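Local coordinates for histidine triad (HIT) protein (Clostridium difficile, PDB 4EGU), which binds zinc and guanosine-5'-monophosphate and is probably a nucleotide hydrolase or transferase of the histidine triad family, although its physiological substrate is not established, at residues C9-G14 with L28-L33; K47-D50 with D54-D57; N71-A74 with G78-Q81. All coordinates share one frame; numbering follows the deposited sequence. Where two conformers were deposited one is given.

Contact 1. Residues C9-G14 with L28-L33; sequences CKIANG and LAFNDL. With ZN (zinc ion), chain D; 5GP (guanosine-5'-monophosphate), chain C.
I11 and A12, on the last turn of helix 7-12, pack on L28 and F30 of strand 27-31; the two backbones come nearest at A12 and L28, whose CA atoms are 6.4 Å apart. No hydrogen bond joins the segments, and in this part of the histidine triad fold the helix rests on the sheet through apolar side chains. A Schellman motif ends the helix: the N of G14, a residue with positive phi, bonds I11 O, and E15 N turns back to K10 O. Both branches of I11 work. CG2, placed anti to the backbone N, stands over the centre of the F30 ring, 3.7 Å from the centroid and 8° off its normal, a CH-pi contact made almost straight down on the ring face. CD1 reaches out to F30 CE2 at 3.8 Å and also approaches the guanine, 3.6 Å from N1 of the nucleotide. L28 meets the helix end with one methyl: its CD2 lies 3.8 Å from I11 CG2 and against A12 CA as well. On the helix, C9 joins C6, H48 and H100 around the zinc ion, its SG 2.3 Å from the metal. The end of the strand and the loop after it face the nucleotide. In one of the two conformers of D32, the ribose O3' donates to D32 OD2 across 2.6 Å. N31 O takes the base: guanine N2, lying at the edge of the F30 ring and in its plane, donates to N31 O at 2.9 Å with an N-H...O angle of 146°.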
# COMPACT_ATOMS: atom_id res chain seq x y z
N CYS A 9 13.79 14.01 -2.57
CA CYS A 9 13.82 15.05 -3.61
C CYS A 9 15.18 15.05 -4.31
O CYS A 9 15.26 15.19 -5.52
CB CYS A 9 13.54 16.43 -3.02
SG CYS A 9 11.79 16.81 -2.70
N LYS A 10 16.25 14.90 -3.55
CA LYS A 10 17.60 14.90 -4.13
C LYS A 10 17.84 13.63 -4.97
O LYS A 10 18.52 13.71 -5.98
CB LYS A 10 18.66 14.99 -3.03
CG LYS A 10 18.68 16.26 -2.21
CD LYS A 10 19.76 16.14 -1.13
CE LYS A 10 19.78 17.33 -0.18
NZ LYS A 10 20.19 18.61 -0.83
N ILE A 11 17.30 12.49 -4.54
CA ILE A 11 17.40 11.26 -5.33
C ILE A 11 16.53 11.42 -6.61
O ILE A 11 16.98 11.06 -7.69
CB ILE A 11 17.02 9.99 -4.49
CG1 ILE A 11 18.09 9.70 -3.44
CG2 ILE A 11 16.81 8.80 -5.42
CD1 ILE A 11 17.81 8.53 -2.53
N ALA A 12 15.32 11.98 -6.50
CA ALA A 12 14.41 12.14 -7.65
C ALA A 12 14.88 13.11 -8.73
O ALA A 12 14.63 12.89 -9.91
CB ALA A 12 13.03 12.56 -7.18
N ASN A 13 15.54 14.20 -8.33
CA ASN A 13 16.00 15.19 -9.30
C ASN A 13 17.43 14.90 -9.75
O ASN A 13 18.05 15.68 -10.46
CB ASN A 13 15.89 16.63 -8.75
CG ASN A 13 17.01 17.00 -7.78
OD1 ASN A 13 18.03 16.32 -7.70
ND2 ASN A 13 16.81 18.08 -7.04
N GLY A 14 17.95 13.75 -9.32
CA GLY A 14 19.25 13.27 -9.75
C GLY A 14 20.44 13.98 -9.12
O GLY A 14 21.54 13.93 -9.67
N LEU A 28 9.92 7.84 -9.97
CA LEU A 28 11.19 7.15 -9.97
C LEU A 28 11.08 5.98 -8.98
O LEU A 28 10.48 6.11 -7.92
CB LEU A 28 12.35 8.07 -9.50
CG LEU A 28 13.76 7.49 -9.36
CD1 LEU A 28 14.40 7.24 -10.71
CD2 LEU A 28 14.60 8.44 -8.55
N ALA A 29 11.70 4.86 -9.31
CA ALA A 29 11.86 3.77 -8.36
C ALA A 29 13.32 3.41 -8.27
O ALA A 29 14.04 3.45 -9.29
CB ALA A 29 11.04 2.54 -8.74
N PHE A 30 13.78 3.07 -7.08
CA PHE A 30 15.18 2.82 -6.84
C PHE A 30 15.32 1.84 -5.69
O PHE A 30 14.43 1.68 -4.87
CB PHE A 30 15.95 4.16 -6.59
CG PHE A 30 15.38 5.02 -5.47
CD1 PHE A 30 14.30 5.88 -5.67
CD2 PHE A 30 15.90 4.94 -4.19
CE1 PHE A 30 13.78 6.64 -4.63
CE2 PHE A 30 15.39 5.70 -3.15
CZ PHE A 30 14.33 6.55 -3.37
N ASN A 31 16.45 1.16 -5.61
CA ASN A 31 16.62 0.20 -4.53
C ASN A 31 16.79 0.87 -3.19
O ASN A 31 17.46 1.90 -3.07
CB ASN A 31 17.82 -0.68 -4.81
CG ASN A 31 17.59 -1.62 -5.97
OD1 ASN A 31 16.47 -2.08 -6.22
ND2 ASN A 31 18.66 -1.95 -6.64
N ASP A 32 16.22 0.26 -2.16
CA ASP A 32 16.40 0.76 -0.82
C ASP A 32 17.87 0.56 -0.43
O ASP A 32 18.42 -0.48 -0.71
CB ASP A 32 15.50 -0.01 0.12
CG ASP A 32 15.36 0.66 1.47
OD1 ASP A 32 16.34 0.62 2.24
OD2 ASP A 32 14.29 1.21 1.75
N LEU A 33 18.46 1.55 0.24
CA LEU A 33 19.85 1.46 0.70
C LEU A 33 20.06 0.34 1.72
O LEU A 33 21.15 -0.21 1.81
CB LEU A 33 20.26 2.80 1.32
CG LEU A 33 21.69 2.91 1.84
CD1 LEU A 33 22.70 2.58 0.76
CD2 LEU A 33 21.91 4.30 2.37
ZN ZN D . 11.00 15.38 -1.10
P 5GP C . 10.55 4.76 5.79
O1P 5GP C . 10.93 3.99 7.04
O2P 5GP C . 10.61 6.26 5.90
O3P 5GP C . 9.22 4.33 5.31
O5' 5GP C . 11.46 4.26 4.62
C5' 5GP C . 12.57 5.03 4.20
C4' 5GP C . 13.56 4.15 3.53
O4' 5GP C . 14.53 4.97 2.87
C3' 5GP C . 14.33 3.23 4.47
O3' 5GP C . 14.00 1.86 4.20
C2' 5GP C . 15.81 3.51 4.13
O2' 5GP C . 16.65 2.37 4.07
C1' 5GP C . 15.72 4.26 2.79
N9 5GP C . 16.79 5.22 2.56
C8 5GP C . 17.14 6.20 3.41
N7 5GP C . 18.12 6.95 2.87
C5 5GP C . 18.38 6.43 1.66
C6 5GP C . 19.29 6.78 0.67
O6 5GP C . 20.11 7.74 0.77
N1 5GP C . 19.25 6.02 -0.44
C2 5GP C . 18.40 4.98 -0.61
N2 5GP C . 18.47 4.30 -1.76
N3 5GP C . 17.51 4.59 0.33
C4 5GP C . 17.52 5.34 1.45

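Contact 2. Residues K47-D50 with D54-D57; sequences KHYD and DIPD. With ZN (zinc ion), chain D.
Y49 and I55 form the close-packed half of this contact. The tyrosine ring takes I55 CG1 over one face, 4.0 Å from the centroid and 18° off the normal, with the methylene displaced toward the rim near CG and CD1, a CH-pi contact. P56 adds a separate apolar contact, its CD 4.0 Å from Y49 CE1 and oblique to the ring. The bond from CA to CB of Y49 points toward 54-57, and with CG anti to the carbonyl carbon (chi1 -66°) the ring presents a face to I55; its hydroxyl is hydrogen-bonded to E59 farther along the chain. Both segments belong to the irregular connection between strand 39-45 and helix 61-77 of the histidine triad fold, and the first of them carries a ligand of the Cys2His2 zinc site: H48 ND1 binds the metal beside C6, C9 and H100. The opposite ring nitrogen, H48 NE2, donates to D50 OD1 at 2.8 Å, with the acceptor only 3° out of the imidazole plane; with the zinc on ND1 this bond holds the ring at both nitrogens, and the carboxylate may make ND1 a stronger donor to the metal. The other half of the contact is loose and watery. The like charges of two carboxylates come close here, D50 OD2 lying 4.3 Å from D54 OD2. One water donates to both of those oxygens, which probably eases their repulsion. D54 OD2 has a further hydrogen-bond partner in S51, and it lies 3.4 Å from D50 CB.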
# COMPACT_ATOMS: atom_id res chain seq x y z
N LYS A 47 7.37 14.75 -7.57
CA LYS A 47 6.77 15.81 -6.76
C LYS A 47 6.82 15.42 -5.29
O LYS A 47 6.54 14.28 -4.92
CB LYS A 47 5.31 16.04 -7.18
CG LYS A 47 4.57 17.07 -6.34
CD LYS A 47 3.19 17.41 -6.91
CE LYS A 47 2.39 18.36 -6.00
NZ LYS A 47 3.04 19.68 -5.89
N HIS A 48 7.18 16.37 -4.43
CA HIS A 48 7.20 16.14 -2.99
C HIS A 48 5.82 16.31 -2.35
O HIS A 48 5.20 17.37 -2.42
CB HIS A 48 8.17 17.13 -2.34
CG HIS A 48 8.30 16.95 -0.87
ND1 HIS A 48 9.36 16.29 -0.27
CD2 HIS A 48 7.46 17.30 0.13
CE1 HIS A 48 9.17 16.26 1.03
NE2 HIS A 48 8.02 16.86 1.30
N TYR A 49 5.38 15.24 -1.70
CA TYR A 49 4.28 15.25 -0.73
C TYR A 49 4.86 14.72 0.57
O TYR A 49 5.61 13.74 0.54
CB TYR A 49 3.14 14.32 -1.15
CG TYR A 49 2.41 14.69 -2.38
CD1 TYR A 49 1.37 15.62 -2.32
CD2 TYR A 49 2.69 14.07 -3.58
CE1 TYR A 49 0.65 15.94 -3.43
CE2 TYR A 49 1.97 14.39 -4.70
CZ TYR A 49 0.95 15.32 -4.62
OH TYR A 49 0.23 15.62 -5.76
N ASP A 50 4.52 15.31 1.71
CA ASP A 50 5.14 14.87 2.94
C ASP A 50 4.75 13.43 3.31
O ASP A 50 5.52 12.71 3.92
CB ASP A 50 4.74 15.78 4.12
CG ASP A 50 5.28 17.20 4.05
OD1 ASP A 50 6.22 17.47 3.30
OD2 ASP A 50 4.76 18.05 4.80
N ASP A 54 -1.17 14.07 3.09
CA ASP A 54 -0.94 15.37 2.50
C ASP A 54 -1.28 15.41 1.01
O ASP A 54 -1.16 16.45 0.38
CB ASP A 54 0.48 15.79 2.80
CG ASP A 54 0.70 15.94 4.31
OD1 ASP A 54 0.05 16.80 4.92
OD2 ASP A 54 1.52 15.18 4.89
N ILE A 55 -1.75 14.29 0.46
CA ILE A 55 -2.18 14.29 -0.94
C ILE A 55 -3.66 14.68 -0.98
O ILE A 55 -4.49 13.97 -0.42
CB ILE A 55 -2.01 12.91 -1.59
CG1 ILE A 55 -0.60 12.35 -1.47
CG2 ILE A 55 -2.41 13.01 -3.06
CD1 ILE A 55 -0.55 10.94 -1.94
N PRO A 56 -4.01 15.78 -1.65
CA PRO A 56 -5.44 16.09 -1.77
C PRO A 56 -6.17 15.02 -2.55
O PRO A 56 -5.58 14.39 -3.43
CB PRO A 56 -5.47 17.42 -2.53
CG PRO A 56 -4.14 17.61 -3.08
CD PRO A 56 -3.16 16.76 -2.36
N ASP A 57 -7.46 14.82 -2.25
CA ASP A 57 -8.23 13.80 -2.95
C ASP A 57 -8.06 13.91 -4.46
O ASP A 57 -7.91 12.89 -5.13
CB ASP A 57 -9.71 13.87 -2.61
CG ASP A 57 -10.02 13.49 -1.18
OD1 ASP A 57 -9.16 12.90 -0.49
OD2 ASP A 57 -11.16 13.76 -0.75
ZN ZN D . 11.00 15.38 -1.10
O HOH W 1 2.98 16.91 6.78

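Contact 3. Residues N71-A74 with G78-Q81; sequences NKIA and GFDQ
A74 O is the polar focus of this contact, accepting two backbone N-H groups from the chain that follows. D80 N donates to A74 O at 3.1 Å with an N-H...O angle of 147°, approaching from above the carbonyl plane. G78 N to A74 O is shorter, 2.9 Å, but weak, because its N-H...O angle is only 128°. Thus a single carbonyl near the end of helix 61-77 grips the turn between that helix and the short, weakly bonded helix 79-82, a turn in which G78 adopts positive phi and leaves the helical path. Around these bonds F79 folds back against the helix end. Its CG sits between the backbone N and the carbonyl carbon (chi1 62°), which brings a ring face against A74: A74 CA lies over that face, 3.6 Å from the centroid and offset toward the rim, while A74 CB touches F79 CE2 at 3.4 Å. I73 lies alongside the phenyl group, its CG2 4.0 Å from F79 CZ. Farther out, F79 packs against Y39 and against I105 and A107 of strand 103-107, and A74 meets F84. On the dimer side, I53 of the second subunit packs on A74 and D80, and N71 ND2 donates to L52 O of that subunit.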
# COMPACT_ATOMS: atom_id res chain seq x y z
N ASN A 71 3.35 -2.83 -10.59
CA ASN A 71 3.01 -4.02 -11.35
C ASN A 71 3.94 -4.19 -12.57
O ASN A 71 4.30 -5.32 -12.91
CB ASN A 71 1.56 -4.02 -11.80
CG ASN A 71 0.62 -4.50 -10.73
OD1 ASN A 71 1.01 -4.83 -9.60
ND2 ASN A 71 -0.65 -4.58 -11.09
N LYS A 72 4.34 -3.09 -13.20
CA LYS A 72 5.27 -3.17 -14.33
C LYS A 72 6.61 -3.75 -13.89
O LYS A 72 7.21 -4.55 -14.62
CB LYS A 72 5.47 -1.80 -14.97
CG LYS A 72 4.30 -1.37 -15.84
CD LYS A 72 4.51 -0.00 -16.47
CE LYS A 72 3.56 0.25 -17.63
NZ LYS A 72 3.78 -0.71 -18.72
N ILE A 73 7.10 -3.31 -12.74
CA ILE A 73 8.36 -3.82 -12.21
C ILE A 73 8.21 -5.30 -11.87
O ILE A 73 9.07 -6.12 -12.22
CB ILE A 73 8.82 -2.99 -11.00
CG1 ILE A 73 9.13 -1.54 -11.37
CG2 ILE A 73 10.02 -3.63 -10.31
CD1 ILE A 73 9.23 -0.62 -10.17
N ALA A 74 7.11 -5.66 -11.21
CA ALA A 74 6.87 -7.05 -10.86
C ALA A 74 6.90 -7.95 -12.09
O ALA A 74 7.47 -9.04 -12.07
CB ALA A 74 5.55 -7.19 -10.14
N GLY A 78 9.73 -10.82 -12.65
CA GLY A 78 9.22 -12.17 -12.40
C GLY A 78 8.53 -12.39 -11.07
O GLY A 78 7.99 -13.48 -10.79
N PHE A 79 8.54 -11.38 -10.21
CA PHE A 79 7.86 -11.56 -8.94
C PHE A 79 6.36 -11.30 -9.02
O PHE A 79 5.66 -11.42 -8.03
CB PHE A 79 8.57 -10.86 -7.76
CG PHE A 79 8.66 -9.36 -7.86
CD1 PHE A 79 9.85 -8.74 -8.22
CD2 PHE A 79 7.59 -8.56 -7.50
CE1 PHE A 79 9.95 -7.36 -8.28
CE2 PHE A 79 7.68 -7.17 -7.55
CZ PHE A 79 8.86 -6.58 -7.94
N ASP A 80 5.86 -11.00 -10.23
CA ASP A 80 4.44 -11.08 -10.47
C ASP A 80 3.87 -12.47 -10.16
O ASP A 80 2.76 -12.61 -9.66
CB ASP A 80 4.05 -10.65 -11.90
CG ASP A 80 4.65 -11.50 -13.02
OD1 ASP A 80 5.78 -12.01 -12.85
OD2 ASP A 80 4.01 -11.59 -14.09
N GLN A 81 4.64 -13.51 -10.46
CA GLN A 81 4.23 -14.91 -10.29
C GLN A 81 4.46 -15.43 -8.87
O GLN A 81 3.71 -16.25 -8.37
CB GLN A 81 4.97 -15.79 -11.31
CG GLN A 81 4.50 -15.55 -12.74
CD GLN A 81 3.07 -16.05 -13.00
OE1 GLN A 81 2.44 -16.65 -12.12
NE2 GLN A 81 2.56 -15.81 -14.20

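The three contacts follow one another along the chain without nesting or crossing. Contact 1 closes the loop from helix 7-12 through strand 20-23 to strand 27-31, setting the N-terminal helix on the sheet. Contact 2 closes a short loop between strand 39-45 and helix 61-77, and contact 3 turns the end of that long helix into helix 79-82. Contacts 1 and 2 meet at the zinc ion, where C9 SG and H48 ND1 are 3.5 Å apart. Contact 1 also touches contact 3, A29 CB lying 3.9 Å from I73 CD1 where helix 61-77 packs on strand 27-31. Contacts 2 and 3, about 26 Å apart between centres, both reach the second subunit.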